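Local coordinates for protein putative oxidoreductase (Klebsiella pneumoniae subsp. pneumoniae MGH 78578, PDB 3E82) that is probably an NAD-dependent oxidoreductase of the Gfo/Idh/MocA family, although its substrate is not established, at residues A61-P66 with R85-A90; T7-L12 with G32-F37. All coordinates share one frame; numbering follows the deposited sequence.

Contact 1. Residues A61-P66 with R85-A90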
ATOM      1  N   ALA B  61       9.933   6.358  45.492  1.00 32.83           N
ATOM      2  CA  ALA B  61       9.961   7.533  46.355  1.00 31.30           C
ATOM      3  C   ALA B  61       9.531   8.791  45.598  1.00 32.07           C
ATOM      4  O   ALA B  61       8.810   9.638  46.137  1.00 31.84           O
ATOM      5  CB  ALA B  61      11.356   7.726  46.932  1.00 31.35           C
ATOM      6  N   ALA B  62       9.981   8.915  44.351  1.00 31.09           N
ATOM      7  CA  ALA B  62       9.637  10.074  43.531  1.00 29.56           C
ATOM      8  C   ALA B  62       8.134  10.117  43.282  1.00 29.11           C
ATOM      9  O   ALA B  62       7.482  11.142  43.488  1.00 29.52           O
ATOM     10  CB  ALA B  62      10.377  10.012  42.204  1.00 29.75           C
ATOM     11  N   VAL B  63       7.588   8.991  42.843  1.00 28.09           N
ATOM     12  CA  VAL B  63       6.166   8.893  42.562  1.00 29.19           C
ATOM     13  C   VAL B  63       5.295   9.198  43.785  1.00 29.39           C
ATOM     14  O   VAL B  63       4.250   9.830  43.662  1.00 29.09           O
ATOM     15  CB  VAL B  63       5.818   7.488  42.026  1.00 28.66           C
ATOM     16  CG1 VAL B  63       4.327   7.285  42.034  1.00 30.65           C
ATOM     17  CG2 VAL B  63       6.363   7.321  40.607  1.00 28.08           C
ATOM     18  N   GLN B  64       5.734   8.763  44.961  1.00 29.11           N
ATOM     19  CA  GLN B  64       4.961   8.968  46.188  1.00 29.35           C
ATOM     20  C   GLN B  64       5.212  10.265  46.954  1.00 28.42           C
ATOM     21  O   GLN B  64       4.596  10.502  47.992  1.00 28.95           O
ATOM     22  CB  GLN B  64       5.172   7.774  47.127  1.00 28.60           C
ATOM     23  CG  GLN B  64       4.703   6.462  46.527  1.00 31.34           C
ATOM     24  CD  GLN B  64       5.055   5.258  47.375  1.00 32.41           C
ATOM     25  OE1 GLN B  64       6.222   5.022  47.688  1.00 35.59           O
ATOM     26  NE2 GLN B  64       4.046   4.482  47.745  1.00 31.50           N
ATOM     27  N   HIS B  65       6.101  11.112  46.450  1.00 29.42           N
ATOM     28  CA  HIS B  65       6.406  12.369  47.135  1.00 29.15           C
ATOM     29  C   HIS B  65       5.161  13.267  47.204  1.00 29.35           C
ATOM     30  O   HIS B  65       4.502  13.509  46.190  1.00 28.24           O
ATOM     31  CB  HIS B  65       7.540  13.088  46.404  1.00 28.04           C
ATOM     32  CG  HIS B  65       8.228  14.145  47.214  1.00 27.89           C
ATOM     33  ND1 HIS B  65       7.591  15.287  47.652  1.00 29.61           N
ATOM     34  CD2 HIS B  65       9.521  14.264  47.606  1.00 26.48           C
ATOM     35  CE1 HIS B  65       8.463  16.065  48.270  1.00 29.40           C
ATOM     36  NE2 HIS B  65       9.641  15.467  48.255  1.00 27.09           N
ATOM     37  N   PRO B  66       4.831  13.774  48.408  1.00 29.19           N
ATOM     38  CA  PRO B  66       3.670  14.643  48.627  1.00 27.35           C
ATOM     39  C   PRO B  66       3.632  15.919  47.792  1.00 26.16           C
ATOM     40  O   PRO B  66       2.554  16.413  47.475  1.00 26.13           O
ATOM     41  CB  PRO B  66       3.730  14.937  50.130  1.00 28.57           C
ATOM     42  CG  PRO B  66       5.191  14.827  50.447  1.00 28.62           C
ATOM     43  CD  PRO B  66       5.604  13.611  49.655  1.00 28.40           C
ATOM     44  N   ARG B  85       0.593   2.285  38.320  1.00 23.65           N
ATOM     45  CA  ARG B  85      -0.272   1.728  39.350  1.00 26.66           C
ATOM     46  C   ARG B  85       0.040   2.376  40.699  1.00 25.72           C
ATOM     47  O   ARG B  85      -0.864   2.786  41.428  1.00 24.57           O
ATOM     48  CB  ARG B  85      -0.050   0.219  39.444  1.00 28.23           C
ATOM     49  CG  ARG B  85      -1.257  -0.558  39.908  1.00 33.33           C
ATOM     50  CD  ARG B  85      -0.989  -2.056  39.878  1.00 36.49           C
ATOM     51  NE  ARG B  85      -2.183  -2.819  39.523  1.00 40.57           N
ATOM     52  CZ  ARG B  85      -2.543  -3.109  38.275  1.00 42.97           C
ATOM     53  NH1 ARG B  85      -1.798  -2.702  37.258  1.00 45.97           N
ATOM     54  NH2 ARG B  85      -3.646  -3.810  38.042  1.00 44.46           N
ATOM     55  N   LEU B  86       1.328   2.460  41.017  1.00 25.73           N
ATOM     56  CA  LEU B  86       1.776   3.046  42.271  1.00 25.47           C
ATOM     57  C   LEU B  86       1.417   4.527  42.342  1.00 24.85           C
ATOM     58  O   LEU B  86       0.944   5.015  43.367  1.00 23.72           O
ATOM     59  CB  LEU B  86       3.289   2.884  42.412  1.00 26.63           C
ATOM     60  CG  LEU B  86       3.845   3.241  43.790  1.00 27.90           C
ATOM     61  CD1 LEU B  86       3.285   2.266  44.822  1.00 29.91           C
ATOM     62  CD2 LEU B  86       5.357   3.177  43.771  1.00 28.93           C
ATOM     63  N   ALA B  87       1.650   5.243  41.246  1.00 22.08           N
ATOM     64  CA  ALA B  87       1.345   6.668  41.188  1.00 22.25           C
ATOM     65  C   ALA B  87      -0.137   6.933  41.443  1.00 21.77           C
ATOM     66  O   ALA B  87      -0.492   7.789  42.257  1.00 21.95           O
ATOM     67  CB  ALA B  87       1.754   7.234  39.828  1.00 19.76           C
ATOM     68  N   LEU B  88      -0.996   6.199  40.736  1.00 22.02           N
ATOM     69  CA  LEU B  88      -2.442   6.351  40.885  1.00 22.40           C
ATOM     70  C   LEU B  88      -2.893   6.056  42.312  1.00 23.84           C
ATOM     71  O   LEU B  88      -3.662   6.821  42.896  1.00 24.99           O
ATOM     72  CB  LEU B  88      -3.181   5.434  39.905  1.00 19.97           C
ATOM     73  CG  LEU B  88      -3.104   5.846  38.429  1.00 21.33           C
ATOM     74  CD1 LEU B  88      -3.849   4.817  37.574  1.00 19.60           C
ATOM     75  CD2 LEU B  88      -3.720   7.236  38.242  1.00 19.33           C
ATOM     76  N   ASN B  89      -2.421   4.946  42.871  1.00 24.01           N
ATOM     77  CA  ASN B  89      -2.774   4.583  44.241  1.00 26.11           C
ATOM     78  C   ASN B  89      -2.268   5.641  45.227  1.00 26.62           C
ATOM     79  O   ASN B  89      -2.792   5.772  46.334  1.00 27.87           O
ATOM     80  CB  ASN B  89      -2.199   3.197  44.579  1.00 25.26           C
ATOM     81  CG  ASN B  89      -3.111   2.061  44.127  1.00 25.56           C
ATOM     82  OD1 ASN B  89      -2.649   1.003  43.691  1.00 27.69           O
ATOM     83  ND2 ASN B  89      -4.416   2.272  44.244  1.00 27.14           N
ATOM     84  N   ALA B  90      -1.264   6.409  44.812  1.00 26.99           N
ATOM     85  CA  ALA B  90      -0.697   7.464  45.647  1.00 27.46           C
ATOM     86  C   ALA B  90      -1.427   8.788  45.425  1.00 27.87           C
ATOM     87  O   ALA B  90      -0.996   9.835  45.911  1.00 27.62           O
ATOM     88  CB  ALA B  90       0.787   7.638  45.337  1.00 27.60           C
TER
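V63 holds CG1 anti to its backbone N (chi1 167°), which carries this methyl out from helix 59-64 toward L86 and A87 of helix 80-89. Q64 turns the other way, with CG beside its backbone N (chi1 -61°). Its chain runs out extended from there until the far end reaches L86. The contact is small and mainly apolar, with no hydrogen bond between the two segments.

V63 CG1 lies 4.0 Å from the carbonyl carbon C of L86. It is 4.4 Å from L86 CG, at the base of the isobutyl fork. The same methyl faces A87, but the modelled spacing is too short to be relied on. The backbones are close at this point: the CA atoms of V63 and A87 are 5.5 Å apart.

Next to this, the Q64 chain runs roughly perpendicular to that of L86. Q64 CD lies 4.2 Å from L86 CD2, so the amide end rests against the leucine methyls. The aliphatic part of Q64 serves a second neighbour, with CG 4.3 Å from A90 CB. A90 is the first residue to leave helical geometry, so this patch marks the C-terminal end of helix 80-89. V63 and A87 are buried, while Q64 is exposed, so the contact runs from the interior out to the surface.

Both helices belong to the Rossmann domain. V63 and A62 also touch I13 of strand 8-13, and A87 and L88 touch V94 of strand 93-96. The two helices therefore pack on strands of the same parallel sheet. Beyond, R85 forms a salt bridge with E109 of helix 104-116, which continues the helical layer next to helix 80-89.

Contact 2. Residues T7-L12 with G32-F37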
ATOM      1  N   THR B   7       1.571  26.003  40.714  1.00 28.71           N
ATOM      2  CA  THR B   7       1.951  25.247  39.527  1.00 27.15           C
ATOM      3  C   THR B   7       1.639  23.765  39.676  1.00 26.35           C
ATOM      4  O   THR B   7       1.381  23.268  40.780  1.00 26.69           O
ATOM      5  CB  THR B   7       3.461  25.372  39.232  1.00 28.53           C
ATOM      6  OG1 THR B   7       4.202  25.067  40.419  1.00 30.25           O
ATOM      7  CG2 THR B   7       3.810  26.770  38.765  1.00 28.57           C
ATOM      8  N   ILE B   8       1.651  23.064  38.548  1.00 23.95           N
ATOM      9  CA  ILE B   8       1.418  21.631  38.540  1.00 23.51           C
ATOM     10  C   ILE B   8       2.828  21.056  38.675  1.00 24.30           C
ATOM     11  O   ILE B   8       3.622  21.076  37.727  1.00 22.71           O
ATOM     12  CB  ILE B   8       0.746  21.181  37.214  1.00 22.71           C
ATOM     13  CG1 ILE B   8      -0.680  21.734  37.162  1.00 22.18           C
ATOM     14  CG2 ILE B   8       0.709  19.670  37.122  1.00 20.43           C
ATOM     15  CD1 ILE B   8      -1.404  21.474  35.849  1.00 25.23           C
ATOM     16  N   ASN B   9       3.143  20.574  39.871  1.00 23.23           N
ATOM     17  CA  ASN B   9       4.474  20.038  40.135  1.00 22.78           C
ATOM     18  C   ASN B   9       4.643  18.598  39.665  1.00 21.43           C
ATOM     19  O   ASN B   9       3.941  17.678  40.096  1.00 20.95           O
ATOM     20  CB  ASN B   9       4.793  20.225  41.617  1.00 20.76           C
ATOM     21  CG  ASN B   9       4.664  21.690  42.036  1.00 25.07           C
ATOM     22  OD1 ASN B   9       5.155  22.588  41.339  1.00 24.42           O
ATOM     23  ND2 ASN B   9       3.996  21.939  43.161  1.00 22.71           N
ATOM     24  N   ILE B  10       5.604  18.428  38.765  1.00 21.93           N
ATOM     25  CA  ILE B  10       5.881  17.150  38.130  1.00 21.00           C
ATOM     26  C   ILE B  10       7.155  16.420  38.556  1.00 20.85           C
ATOM     27  O   ILE B  10       8.182  17.028  38.842  1.00 21.24           O
ATOM     28  CB  ILE B  10       5.975  17.347  36.597  1.00 20.90           C
ATOM     29  CG1 ILE B  10       4.679  17.965  36.059  1.00 20.37           C
ATOM     30  CG2 ILE B  10       6.285  16.029  35.914  1.00 19.13           C
ATOM     31  CD1 ILE B  10       4.815  18.520  34.642  1.00 21.43           C
ATOM     32  N   ALA B  11       7.058  15.098  38.583  1.00 20.85           N
ATOM     33  CA  ALA B  11       8.199  14.244  38.859  1.00 20.56           C
ATOM     34  C   ALA B  11       8.350  13.451  37.563  1.00 19.21           C
ATOM     35  O   ALA B  11       7.426  12.743  37.154  1.00 20.24           O
ATOM     36  CB  ALA B  11       7.912  13.300  40.011  1.00 19.18           C
ATOM     37  N   LEU B  12       9.481  13.624  36.887  1.00 19.92           N
ATOM     38  CA  LEU B  12       9.760  12.886  35.657  1.00 19.02           C
ATOM     39  C   LEU B  12      10.507  11.626  36.095  1.00 20.11           C
ATOM     40  O   LEU B  12      11.572  11.715  36.709  1.00 21.20           O
ATOM     41  CB  LEU B  12      10.638  13.717  34.712  1.00 18.37           C
ATOM     42  CG  LEU B  12      11.238  12.967  33.518  1.00 19.46           C
ATOM     43  CD1 LEU B  12      10.123  12.312  32.708  1.00 18.74           C
ATOM     44  CD2 LEU B  12      12.053  13.929  32.658  1.00 18.07           C
ATOM     45  N   GLY B  32       2.967  27.046  33.734  1.00 25.00           N
ATOM     46  CA  GLY B  32       1.969  26.418  34.579  1.00 23.75           C
ATOM     47  C   GLY B  32       2.441  25.057  35.044  1.00 23.28           C
ATOM     48  O   GLY B  32       1.950  24.533  36.045  1.00 22.55           O
ATOM     49  N   LEU B  33       3.396  24.489  34.313  1.00 21.54           N
ATOM     50  CA  LEU B  33       3.952  23.191  34.661  1.00 22.90           C
ATOM     51  C   LEU B  33       5.325  23.404  35.281  1.00 23.00           C
ATOM     52  O   LEU B  33       6.108  24.222  34.806  1.00 24.31           O
ATOM     53  CB  LEU B  33       4.095  22.309  33.419  1.00 21.11           C
ATOM     54  CG  LEU B  33       2.821  21.945  32.659  1.00 21.46           C
ATOM     55  CD1 LEU B  33       3.181  20.935  31.579  1.00 22.08           C
ATOM     56  CD2 LEU B  33       1.778  21.355  33.623  1.00 21.18           C
ATOM     57  N   ASN B  34       5.624  22.668  36.338  1.00 23.11           N
ATOM     58  CA  ASN B  34       6.919  22.818  36.985  1.00 22.70           C
ATOM     59  C   ASN B  34       7.599  21.461  37.188  1.00 20.75           C
ATOM     60  O   ASN B  34       7.130  20.628  37.954  1.00 17.42           O
ATOM     61  CB  ASN B  34       6.729  23.556  38.325  1.00 23.12           C
ATOM     62  CG  ASN B  34       7.978  23.557  39.188  1.00 25.68           C
ATOM     63  OD1 ASN B  34       9.097  23.714  38.697  1.00 25.61           O
ATOM     64  ND2 ASN B  34       7.786  23.395  40.489  1.00 28.64           N
ATOM     65  N   LEU B  35       8.689  21.240  36.468  1.00 20.42           N
ATOM     66  CA  LEU B  35       9.452  20.004  36.603  1.00 22.45           C
ATOM     67  C   LEU B  35      10.317  20.191  37.855  1.00 23.40           C
ATOM     68  O   LEU B  35      11.378  20.815  37.801  1.00 23.02           O
ATOM     69  CB  LEU B  35      10.337  19.789  35.375  1.00 21.86           C
ATOM     70  CG  LEU B  35      11.238  18.550  35.403  1.00 23.47           C
ATOM     71  CD1 LEU B  35      10.427  17.302  35.735  1.00 22.21           C
ATOM     72  CD2 LEU B  35      11.921  18.405  34.051  1.00 24.38           C
ATOM     73  N   ALA B  36       9.849  19.651  38.978  1.00 24.00           N
ATOM     74  CA  ALA B  36      10.540  19.795  40.257  1.00 23.25           C
ATOM     75  C   ALA B  36      11.361  18.584  40.671  1.00 24.93           C
ATOM     76  O   ALA B  36      12.318  18.712  41.443  1.00 25.28           O
ATOM     77  CB  ALA B  36       9.525  20.112  41.343  1.00 23.48           C
ATOM     78  N   PHE B  37      10.988  17.409  40.175  1.00 23.82           N
ATOM     79  CA  PHE B  37      11.701  16.186  40.523  1.00 23.91           C
ATOM     80  C   PHE B  37      12.036  15.318  39.310  1.00 24.25           C
ATOM     81  O   PHE B  37      11.297  15.281  38.328  1.00 22.35           O
ATOM     82  CB  PHE B  37      10.866  15.345  41.496  1.00 22.68           C
ATOM     83  CG  PHE B  37      10.500  16.060  42.766  1.00 25.32           C
ATOM     84  CD1 PHE B  37      11.385  16.101  43.842  1.00 25.68           C
ATOM     85  CD2 PHE B  37       9.267  16.693  42.885  1.00 24.34           C
ATOM     86  CE1 PHE B  37      11.042  16.762  45.019  1.00 26.74           C
ATOM     87  CE2 PHE B  37       8.912  17.357  44.054  1.00 26.17           C
ATOM     88  CZ  PHE B  37       9.800  17.392  45.126  1.00 26.22           C
TER
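This is a parallel strand pair: I8-L12 runs beside L33-F37 within the six-stranded sheet of the Rossmann domain. A regular ladder links them. I8 N donates to G32 O at 2.9 Å, N34 N to I8 O, and I10 N to N34 O at 2.8 Å. The register then slips by one residue. I10 O accepts from both A36 N and F37 N, each at 3.1 Å, which makes a beta bulge at A36. Pairing resumes as L12 N donates to F37 O.

A polar cluster lies on the N9 and N34 face. N34 has CG anti to its backbone N (chi1 170°), and this swings its amide across to N9. N34 ND2 donates to N9 OD1 at 2.9 Å, approaching from above the carbonyl plane. The acceptor lies near N34's own amide plane, and the two amides stand 85° apart. T7 OG1 donates to the same N9 OD1 at 2.8 Å, from the opposite face of that group. T7 OG1 also hydrogen-bonds S4 OG, and N9 ND2 bonds S4 O, so both ends of the N9 amide are held. Further along this face the contact turns apolar, with A11 and F37 meeting through their CB atoms.

The other face is aliphatic. The I8 and L33 side chains run alongside each other in the same direction, with L33 CD2 3.7 Å from I8 CB. I10 CD1 reaches L33 CB, and L35 CD1 packs 3.7 Å from L12 CB. Helix 17-28 packs over I10, L12, L33 and L35.

The two parallel strands are joined through helix 17-28, forming the first beta-alpha-beta unit of a Rossmann fold. L12 also touches a glycine-rich turn of GxGxxG pattern, consistent with dinucleotide binding.

How the contacts relate
Both contacts lie in the Rossmann domain, with centres about 14 Å apart. Contact 2 pairs two neighbouring strands of the sheet, held by backbone hydrogen bonds and a polar side-chain cluster. Contact 1 joins two helices of the layer that packs on it. It has no hydrogen bond across it and rests mainly on apolar groups. Each is partly buried. Contact 1 reaches the surface, whereas none of the touching residues of contact 2 is exposed. The two meet where segment 61-66 lies over the A11 and F37 face. A62 approaches A11 there, and the H65 and F37 rings meet between helix and sheet, with H65 CE1 3.7 Å from F37 CZ.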